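Local coordinates for protein aac(6')-Ii (Enterococcus faecium, PDB 1N71) that acts as an aminoglycoside 6'-N-acetyltransferase of antibiotic resistance, probably transferring the acetyl group that coenzyme A carries, at residues Met1-Phe6 with Ala47-Asp52; Val99-Ile105 with Lys173-Pro177; Leu120-Leu125 with Asp165-Ile169. One frame throughout, in Å; residues are numbered along the deposited sequence.

Contact 1 (Met1-Phe6 with Ala47-Asp52); sequences MIISEF and AVAAVD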
loop_
_atom_site.group_PDB
_atom_site.type_symbol
_atom_site.label_atom_id
_atom_site.label_comp_id
_atom_site.label_asym_id
_atom_site.label_seq_id
_atom_site.Cartn_x
_atom_site.Cartn_y
_atom_site.Cartn_z
ATOM N N MET A 1 10.252 6.794 31.127
ATOM C CA MET A 1 11.037 6.097 30.068
ATOM C C MET A 1 11.256 7.021 28.874
ATOM O O MET A 1 10.615 8.067 28.771
ATOM C CB MET A 1 10.316 4.815 29.648
ATOM C CG MET A 1 8.867 5.007 29.259
ATOM S SD MET A 1 8.703 5.623 27.591
ATOM C CE MET A 1 8.467 4.111 26.729
ATOM N N ILE A 2 12.154 6.642 27.969
ATOM C CA ILE A 2 12.447 7.497 26.826
ATOM C C ILE A 2 12.178 6.934 25.433
ATOM O O ILE A 2 12.281 5.730 25.192
ATOM C CB ILE A 2 13.915 7.974 26.862
ATOM C CG1 ILE A 2 14.855 6.801 26.598
ATOM C CG2 ILE A 2 14.228 8.587 28.223
ATOM C CD1 ILE A 2 16.312 7.208 26.476
ATOM N N ILE A 3 11.840 7.841 24.521
ATOM C CA ILE A 3 11.567 7.506 23.129
ATOM C C ILE A 3 12.748 8.011 22.304
ATOM O O ILE A 3 13.040 9.208 22.305
ATOM C CB ILE A 3 10.296 8.214 22.623
ATOM C CG1 ILE A 3 9.108 7.872 23.521
ATOM C CG2 ILE A 3 10.019 7.817 21.183
ATOM C CD1 ILE A 3 8.740 6.418 23.533
ATOM N N SER A 4 13.430 7.110 21.605
ATOM C CA SER A 4 14.572 7.512 20.793
ATOM C C SER A 4 14.742 6.587 19.597
ATOM O O SER A 4 14.028 5.594 19.466
ATOM C CB SER A 4 15.849 7.488 21.633
ATOM O OG SER A 4 16.182 6.156 21.995
ATOM N N GLU A 5 15.691 6.915 18.724
ATOM C CA GLU A 5 15.942 6.087 17.553
ATOM C C GLU A 5 16.429 4.731 18.036
ATOM O O GLU A 5 17.241 4.640 18.957
ATOM C CB GLU A 5 16.991 6.731 16.638
ATOM C CG GLU A 5 16.621 8.133 16.170
ATOM C CD GLU A 5 17.545 8.664 15.087
ATOM O OE1 GLU A 5 18.771 8.422 15.164
ATOM O OE2 GLU A 5 17.043 9.339 14.163
ATOM N N PHE A 6 15.914 3.678 17.414
ATOM C CA PHE A 6 16.266 2.309 17.767
ATOM C C PHE A 6 17.715 1.986 17.396
ATOM O O PHE A 6 18.153 2.266 16.283
ATOM C CB PHE A 6 15.303 1.356 17.050
ATOM C CG PHE A 6 15.479 -0.086 17.417
ATOM C CD1 PHE A 6 16.546 -0.823 16.916
ATOM C CD2 PHE A 6 14.569 -0.711 18.264
ATOM C CE1 PHE A 6 16.703 -2.167 17.254
ATOM C CE2 PHE A 6 14.716 -2.049 18.608
ATOM C CZ PHE A 6 15.786 -2.780 18.100
ATOM N N ALA A 47 13.332 3.661 12.490
ATOM C CA ALA A 47 13.051 2.730 13.575
ATOM C C ALA A 47 13.190 3.461 14.908
ATOM O O ALA A 47 14.290 3.859 15.300
ATOM C CB ALA A 47 14.019 1.561 13.516
ATOM N N VAL A 48 12.067 3.633 15.595
ATOM C CA VAL A 48 12.044 4.334 16.873
ATOM C C VAL A 48 11.576 3.411 17.988
ATOM O O VAL A 48 10.591 2.690 17.840
ATOM C CB VAL A 48 11.115 5.562 16.793
ATOM C CG1 VAL A 48 11.035 6.261 18.141
ATOM C CG2 VAL A 48 11.623 6.513 15.720
ATOM N N ALA A 49 12.279 3.447 19.114
ATOM C CA ALA A 49 11.924 2.593 20.235
ATOM C C ALA A 49 11.530 3.350 21.487
ATOM O O ALA A 49 11.897 4.513 21.684
ATOM C CB ALA A 49 13.072 1.654 20.551
ATOM N N ALA A 50 10.758 2.670 22.323
ATOM C CA ALA A 50 10.305 3.205 23.593
ATOM C C ALA A 50 10.926 2.257 24.608
ATOM O O ALA A 50 10.600 1.069 24.629
ATOM C CB ALA A 50 8.792 3.157 23.680
ATOM N N VAL A 51 11.838 2.772 25.425
ATOM C CA VAL A 51 12.507 1.938 26.412
ATOM C C VAL A 51 12.363 2.450 27.836
ATOM O O VAL A 51 12.579 3.629 28.115
ATOM C CB VAL A 51 14.009 1.803 26.090
ATOM C CG1 VAL A 51 14.689 0.914 27.125
ATOM C CG2 VAL A 51 14.186 1.219 24.701
ATOM N N ASP A 52 11.979 1.549 28.730
ATOM C CA ASP A 52 11.828 1.882 30.136
ATOM C C ASP A 52 13.009 1.206 30.815
ATOM O O ASP A 52 13.080 -0.023 30.874
ATOM C CB ASP A 52 10.514 1.327 30.684
ATOM C CG ASP A 52 10.197 1.851 32.069
ATOM O OD1 ASP A 52 11.071 1.754 32.956
ATOM O OD2 ASP A 52 9.075 2.358 32.273
HETATM O O HOH W 1 16.949 3.889 14.239
#

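Contact 2 (Val99-Ile105 with Lys173-Pro177); sequences VASRGGI and KTIIP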
loop_
_atom_site.group_PDB
_atom_site.type_symbol
_atom_site.label_atom_id
_atom_site.label_comp_id
_atom_site.label_asym_id
_atom_site.label_seq_id
_atom_site.Cartn_x
_atom_site.Cartn_y
_atom_site.Cartn_z
ATOM N N VAL A 99 10.433 11.552 10.034
ATOM C CA VAL A 99 10.045 11.531 8.630
ATOM C C VAL A 99 10.199 12.928 8.035
ATOM O O VAL A 99 10.769 13.102 6.959
ATOM C CB VAL A 99 8.581 11.066 8.461
ATOM C CG1 VAL A 99 8.152 11.203 7.004
ATOM C CG2 VAL A 99 8.444 9.616 8.915
ATOM N N ALA A 100 9.701 13.928 8.748
ATOM C CA ALA A 100 9.793 15.303 8.272
ATOM C C ALA A 100 11.239 15.694 7.999
ATOM O O ALA A 100 11.531 16.330 6.989
ATOM C CB ALA A 100 9.192 16.250 9.297
ATOM N N SER A 101 12.140 15.311 8.901
ATOM C CA SER A 101 13.552 15.658 8.763
ATOM C C SER A 101 14.201 15.058 7.524
ATOM O O SER A 101 15.276 15.492 7.112
ATOM C CB SER A 101 14.336 15.236 10.015
ATOM O OG SER A 101 14.441 13.826 10.115
ATOM N N ARG A 102 13.559 14.058 6.927
ATOM C CA ARG A 102 14.106 13.440 5.726
ATOM C C ARG A 102 13.421 13.972 4.473
ATOM O O ARG A 102 13.611 13.442 3.387
ATOM C CB ARG A 102 13.964 11.914 5.781
ATOM C CG ARG A 102 14.659 11.279 6.979
ATOM C CD ARG A 102 14.896 9.796 6.767
ATOM N NE ARG A 102 15.485 9.169 7.948
ATOM C CZ ARG A 102 15.956 7.927 7.977
ATOM N NH1 ARG A 102 15.911 7.175 6.885
ATOM N NH2 ARG A 102 16.460 7.432 9.102
ATOM N N GLY A 103 12.622 15.021 4.631
ATOM C CA GLY A 103 11.929 15.597 3.489
ATOM C C GLY A 103 10.552 14.996 3.266
ATOM O O GLY A 103 9.901 15.275 2.257
ATOM N N GLY A 104 10.111 14.164 4.208
ATOM C CA GLY A 104 8.804 13.537 4.099
ATOM C C GLY A 104 7.659 14.527 4.214
ATOM O O GLY A 104 7.745 15.512 4.949
ATOM N N ILE A 105 6.576 14.250 3.492
ATOM C CA ILE A 105 5.396 15.108 3.478
ATOM C C ILE A 105 4.201 14.443 4.156
ATOM O O ILE A 105 3.467 15.071 4.918
ATOM C CB ILE A 105 4.952 15.414 2.027
ATOM C CG1 ILE A 105 6.103 16.037 1.236
ATOM C CG2 ILE A 105 3.738 16.317 2.041
ATOM C CD1 ILE A 105 5.738 16.358 -0.196
ATOM N N LYS A 173 -1.901 11.366 7.046
ATOM C CA LYS A 173 -1.706 12.670 7.646
ATOM C C LYS A 173 -0.539 13.342 6.939
ATOM O O LYS A 173 0.466 12.701 6.634
ATOM C CB LYS A 173 -1.389 12.526 9.141
ATOM C CG LYS A 173 -1.116 13.848 9.859
ATOM C CD LYS A 173 -0.735 13.617 11.324
ATOM C CE LYS A 173 -0.463 14.925 12.051
ATOM N NZ LYS A 173 -0.028 14.695 13.470
ATOM N N THR A 174 -0.693 14.621 6.629
ATOM C CA THR A 174 0.391 15.370 6.016
ATOM C C THR A 174 1.014 16.012 7.254
ATOM O O THR A 174 0.341 16.709 8.013
ATOM C CB THR A 174 -0.153 16.388 5.011
ATOM O OG1 THR A 174 -0.505 15.692 3.804
ATOM C CG2 THR A 174 0.879 17.450 4.701
ATOM N N ILE A 175 2.299 15.753 7.461
ATOM C CA ILE A 175 2.977 16.199 8.674
ATOM C C ILE A 175 3.690 17.542 8.753
ATOM O O ILE A 175 4.267 17.869 9.788
ATOM C CB ILE A 175 3.957 15.107 9.127
ATOM C CG1 ILE A 175 5.015 14.874 8.043
ATOM C CG2 ILE A 175 3.187 13.810 9.374
ATOM C CD1 ILE A 175 6.040 13.828 8.406
ATOM N N ILE A 176 3.659 18.322 7.683
ATOM C CA ILE A 176 4.309 19.622 7.704
ATOM C C ILE A 176 3.399 20.661 7.075
ATOM O O ILE A 176 2.435 20.321 6.383
ATOM C CB ILE A 176 5.649 19.608 6.932
ATOM C CG1 ILE A 176 5.413 19.181 5.484
ATOM C CG2 ILE A 176 6.640 18.670 7.619
ATOM C CD1 ILE A 176 6.659 19.250 4.612
ATOM N N PRO A 177 3.692 21.947 7.314
ATOM C CA PRO A 177 2.896 23.040 6.765
ATOM C C PRO A 177 2.873 23.007 5.246
ATOM O O PRO A 177 3.876 22.729 4.591
ATOM C CB PRO A 177 3.605 24.285 7.294
ATOM C CG PRO A 177 4.168 23.816 8.595
ATOM C CD PRO A 177 4.723 22.466 8.232
#

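Contact 3 (Leu120-Leu125 with Asp165-Ile169); sequences LSQTDL and DKPDI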
loop_
_atom_site.group_PDB
_atom_site.type_symbol
_atom_site.label_atom_id
_atom_site.label_comp_id
_atom_site.label_asym_id
_atom_site.label_seq_id
_atom_site.Cartn_x
_atom_site.Cartn_y
_atom_site.Cartn_z
ATOM N N LEU A 120 -17.312 -0.161 9.495
ATOM C CA LEU A 120 -16.855 -0.353 8.119
ATOM C C LEU A 120 -16.748 -1.826 7.746
ATOM O O LEU A 120 -16.601 -2.164 6.573
ATOM C CB LEU A 120 -15.509 0.342 7.880
ATOM C CG LEU A 120 -15.495 1.873 7.956
ATOM C CD1 LEU A 120 -14.154 2.382 7.447
ATOM C CD2 LEU A 120 -16.627 2.456 7.112
ATOM N N SER A 121 -16.805 -2.701 8.741
ATOM C CA SER A 121 -16.751 -4.134 8.478
ATOM C C SER A 121 -18.186 -4.672 8.485
ATOM O O SER A 121 -19.108 -3.997 8.950
ATOM C CB SER A 121 -15.910 -4.848 9.543
ATOM O OG SER A 121 -16.391 -4.585 10.849
ATOM N N GLN A 122 -18.372 -5.880 7.969
ATOM C CA GLN A 122 -19.694 -6.494 7.914
ATOM C C GLN A 122 -20.705 -5.629 7.178
ATOM O O GLN A 122 -21.825 -5.408 7.648
ATOM C CB GLN A 122 -20.189 -6.820 9.328
ATOM C CG GLN A 122 -19.698 -8.181 9.819
ATOM C CD GLN A 122 -20.115 -8.496 11.241
ATOM O OE1 GLN A 122 -21.265 -8.283 11.628
ATOM N NE2 GLN A 122 -19.181 -9.022 12.026
ATOM N N THR A 123 -20.289 -5.144 6.013
ATOM C CA THR A 123 -21.123 -4.314 5.153
ATOM C C THR A 123 -20.456 -4.249 3.789
ATOM O O THR A 123 -19.234 -4.355 3.690
ATOM C CB THR A 123 -21.267 -2.884 5.701
ATOM O OG1 THR A 123 -22.123 -2.128 4.832
ATOM C CG2 THR A 123 -19.898 -2.199 5.782
ATOM N N ASP A 124 -21.249 -4.091 2.734
ATOM C CA ASP A 124 -20.683 -4.010 1.389
ATOM C C ASP A 124 -20.110 -2.611 1.215
ATOM O O ASP A 124 -20.859 -1.641 1.062
ATOM C CB ASP A 124 -21.756 -4.254 0.325
ATOM C CG ASP A 124 -21.164 -4.416 -1.063
ATOM O OD1 ASP A 124 -20.066 -3.871 -1.302
ATOM O OD2 ASP A 124 -21.796 -5.077 -1.916
ATOM N N LEU A 125 -18.785 -2.509 1.225
ATOM C CA LEU A 125 -18.125 -1.215 1.106
ATOM C C LEU A 125 -18.170 -0.545 -0.257
ATOM O O LEU A 125 -17.757 0.607 -0.386
ATOM C CB LEU A 125 -16.674 -1.318 1.584
ATOM C CG LEU A 125 -16.544 -1.310 3.107
ATOM C CD1 LEU A 125 -15.077 -1.422 3.502
ATOM C CD2 LEU A 125 -17.145 -0.014 3.661
ATOM N N ASP A 165 -16.136 -8.765 3.793
ATOM C CA ASP A 165 -16.457 -7.755 4.793
ATOM C C ASP A 165 -15.462 -7.590 5.937
ATOM O O ASP A 165 -15.844 -7.275 7.064
ATOM C CB ASP A 165 -17.867 -7.999 5.334
ATOM C CG ASP A 165 -18.902 -8.071 4.226
ATOM O OD1 ASP A 165 -18.728 -7.381 3.193
ATOM O OD2 ASP A 165 -19.894 -8.811 4.383
ATOM N N LYS A 166 -14.185 -7.794 5.623
ATOM C CA LYS A 166 -13.079 -7.641 6.569
ATOM C C LYS A 166 -12.090 -6.766 5.806
ATOM O O LYS A 166 -11.050 -7.225 5.330
ATOM C CB LYS A 166 -12.462 -9.000 6.891
ATOM C CG LYS A 166 -13.424 -9.932 7.618
ATOM C CD LYS A 166 -12.780 -11.268 7.944
ATOM C CE LYS A 166 -13.736 -12.141 8.741
ATOM N NZ LYS A 166 -13.126 -13.455 9.093
ATOM N N PRO A 167 -12.415 -5.475 5.685
ATOM C CA PRO A 167 -11.607 -4.489 4.971
ATOM C C PRO A 167 -10.360 -3.977 5.665
ATOM O O PRO A 167 -10.135 -4.223 6.848
ATOM C CB PRO A 167 -12.599 -3.362 4.757
ATOM C CG PRO A 167 -13.280 -3.329 6.109
ATOM C CD PRO A 167 -13.534 -4.817 6.388
ATOM N N ASP A 168 -9.543 -3.269 4.892
ATOM C CA ASP A 168 -8.370 -2.616 5.437
ATOM C C ASP A 168 -8.820 -1.161 5.372
ATOM O O ASP A 168 -9.519 -0.766 4.436
ATOM C CB ASP A 168 -7.126 -2.834 4.565
ATOM C CG ASP A 168 -5.839 -2.382 5.262
ATOM O OD1 ASP A 168 -5.862 -2.208 6.499
ATOM O OD2 ASP A 168 -4.801 -2.212 4.583
ATOM N N ILE A 169 -8.463 -0.379 6.381
ATOM C CA ILE A 169 -8.839 1.026 6.424
ATOM C C ILE A 169 -7.568 1.850 6.247
ATOM O O ILE A 169 -6.635 1.714 7.036
ATOM C CB ILE A 169 -9.478 1.377 7.780
ATOM C CG1 ILE A 169 -10.729 0.515 8.001
ATOM C CG2 ILE A 169 -9.827 2.857 7.822
ATOM C CD1 ILE A 169 -11.312 0.599 9.418
#

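Contact 1 (Met1-Phe6 with Ala47-Asp52)
The Phe6 ring meets Ala49 obliquely, CD2 of Phe6 resting 3.6 Å from CB of Ala49 while the rest of the ring points away from the strand; CB of Phe6 lies beside CB of Ala47. With CG anti to the backbone N (chi1 -175°), the ring stands out from the strand, and CD2 is the ring atom that reaches the Ala49 methyl; the ring also meets that of Phe59, the two planes about perpendicular. Leu13 and Lys14 of helix 11-24 touch the Phe6 side chain. The backbones run antiparallel, and five hydrogen bonds join them: Ile2 and Val51 bond in both directions, as do Ser4 and Ala49, and the fifth goes from Phe6 N to Ala47 O at 2.7 Å. That last carbonyl is held twice, because a water also donates to it and bridges to Phe6 O. On the face bearing Ile3 and Ala50 the packing is tight: CD1 of Ile3 comes within 3.3 Å of CB of Ala50, and CE of Met1 approaches the same methyl from the chain end. Met1 gets there by folding at chi2 and chi3. Ile3 CG2 meets Val48 CG1 at 3.6 Å, the two side chains roughly perpendicular, and Tyr94 of helix 87-101 touches both. Met1 O accepts a bond from Arg90. Strand 2-5 forms one margin of the chain's mixed sheet, and its antiparallel pairing with strand 46-52, after a link containing two helices, is the N-terminal beta-alpha-alpha-beta unit of the GNAT fold.

Contact 2 (Val99-Ile105 with Lys173-Pro177)
Ile105 and Ile175 are joined by the one backbone bond of this contact, Ile175 N to Ile105 O at 2.9 Å; the N-H...O angle is 149°, and the donor is tilted from the carbonyl plane. CA of Thr174 approaches the same Ile105 O at 3.3 Å in a CA-H...O contact. Just before it, helix 87-101 ends in a Schellman motif: Gly104 N and Arg102 N reach Val99 O from opposite faces of its plane, Gly103 N bonds Ala100 O, and Gly103 takes the positive phi of the C-prime position. This turn brings Ile105 beside the end of strand 168-174. Among the side chains, Ile175 reaches farthest across. Its CG1 sits between the backbone N and the carbonyl carbon (chi1 62°), and the chain then runs straight out, laying CD1 3.6 Å from Val99 CG1 and also near the Ala100 methyl; Ile175 lies crosswise to Val99. Ile176 follows with CG2 against Ala100 CB at 3.9 Å. Thr174 and Ile105 lie side by side, pointing the same way, with their CG2 methyls 4.1 Å apart. The polar ends turn elsewhere: Lys173 NZ forms a salt bridge with Glu96, and Thr174 OG1 is hydrogen-bonded to Asn160 of the second subunit. The helix end with its following turn and the residues just beyond the strand therefore meet through aliphatic branches and a single main-chain bond, while polar groups tie this region to helix 87-101 and the dimer partner.

Contact 3 (Leu120-Leu125 with Asp165-Ile169)
Gln122 N gives its hydrogen to Asp165 O in a nearly straight bond of 3.0 Å, the N-H...O angle being 172°. Both residues have positive phi, so each chain turns sharply where the two come closest. The donor comes in well off the C=O direction, at a C=O...N angle of 131°, and CB of Asp165 lies 3.4 Å from Gln122 N. From there the carboxylate extends alongside Thr123. OD1 of Asp165 stands 3.1 Å from Thr123 O, an approach of two acceptors with no bond between them; the Thr123 carbonyl would by itself disfavour negative charge on OD1, whereas the salt bridge from OD2 to Arg178 of the second subunit probably outweighs this and stabilises the carboxylate. Asp165 N is tied in turn to Asn160 OD1. Beyond this polar end lies Pro167, close to the start of strand 168-174, which pairs with strand 153-158 as the C-terminal hairpin of the GNAT fold; the loop 120-125, which follows strand 106-112, is folded against that hairpin. The proline ring projects from the hairpin side into the loop. Its CD faces Ser121, its CG lies 3.5 Å from Leu120 O, and its CB meets Leu125 CD1 at 3.4 Å, tighter than an ordinary van der Waals contact, with the two side chains crossing at about a right angle. Leu120 and Leu125 both also touch Val157 of strand 153-158. Leu120 CD1 packs on Ile169, equally far, at 3.9 Å, from CG1 and from CD1 of that side chain. Ile169 brings this branch over by setting CG1 anti to its own carbonyl carbon (chi1 -60°). Ser121 OG is hydrogen-bonded with Asp113, Thr118 O and His116, and Thr123 OG1 bonds Lys132 NZ.

Overall arrangement
All three contacts belong to one mixed sheet and its surroundings. Contact 1 comes first along the chain and joins the strands at one margin; its centre is about 20 Å from that of contact 2 and about 34 Å from that of contact 3, which lies across the chain's centre. Contact 3 is nested within the loop that contact 2 closes, and both use strand 168-174, one near its start and the other at its end, their centres about 30 Å apart. Helix 87-101 links the first two: its side chains cover part of contact 1, and its end enters contact 2. Contacts 2 and 3 also touch the second subunit, so the C-terminal strand takes part in dimer formation.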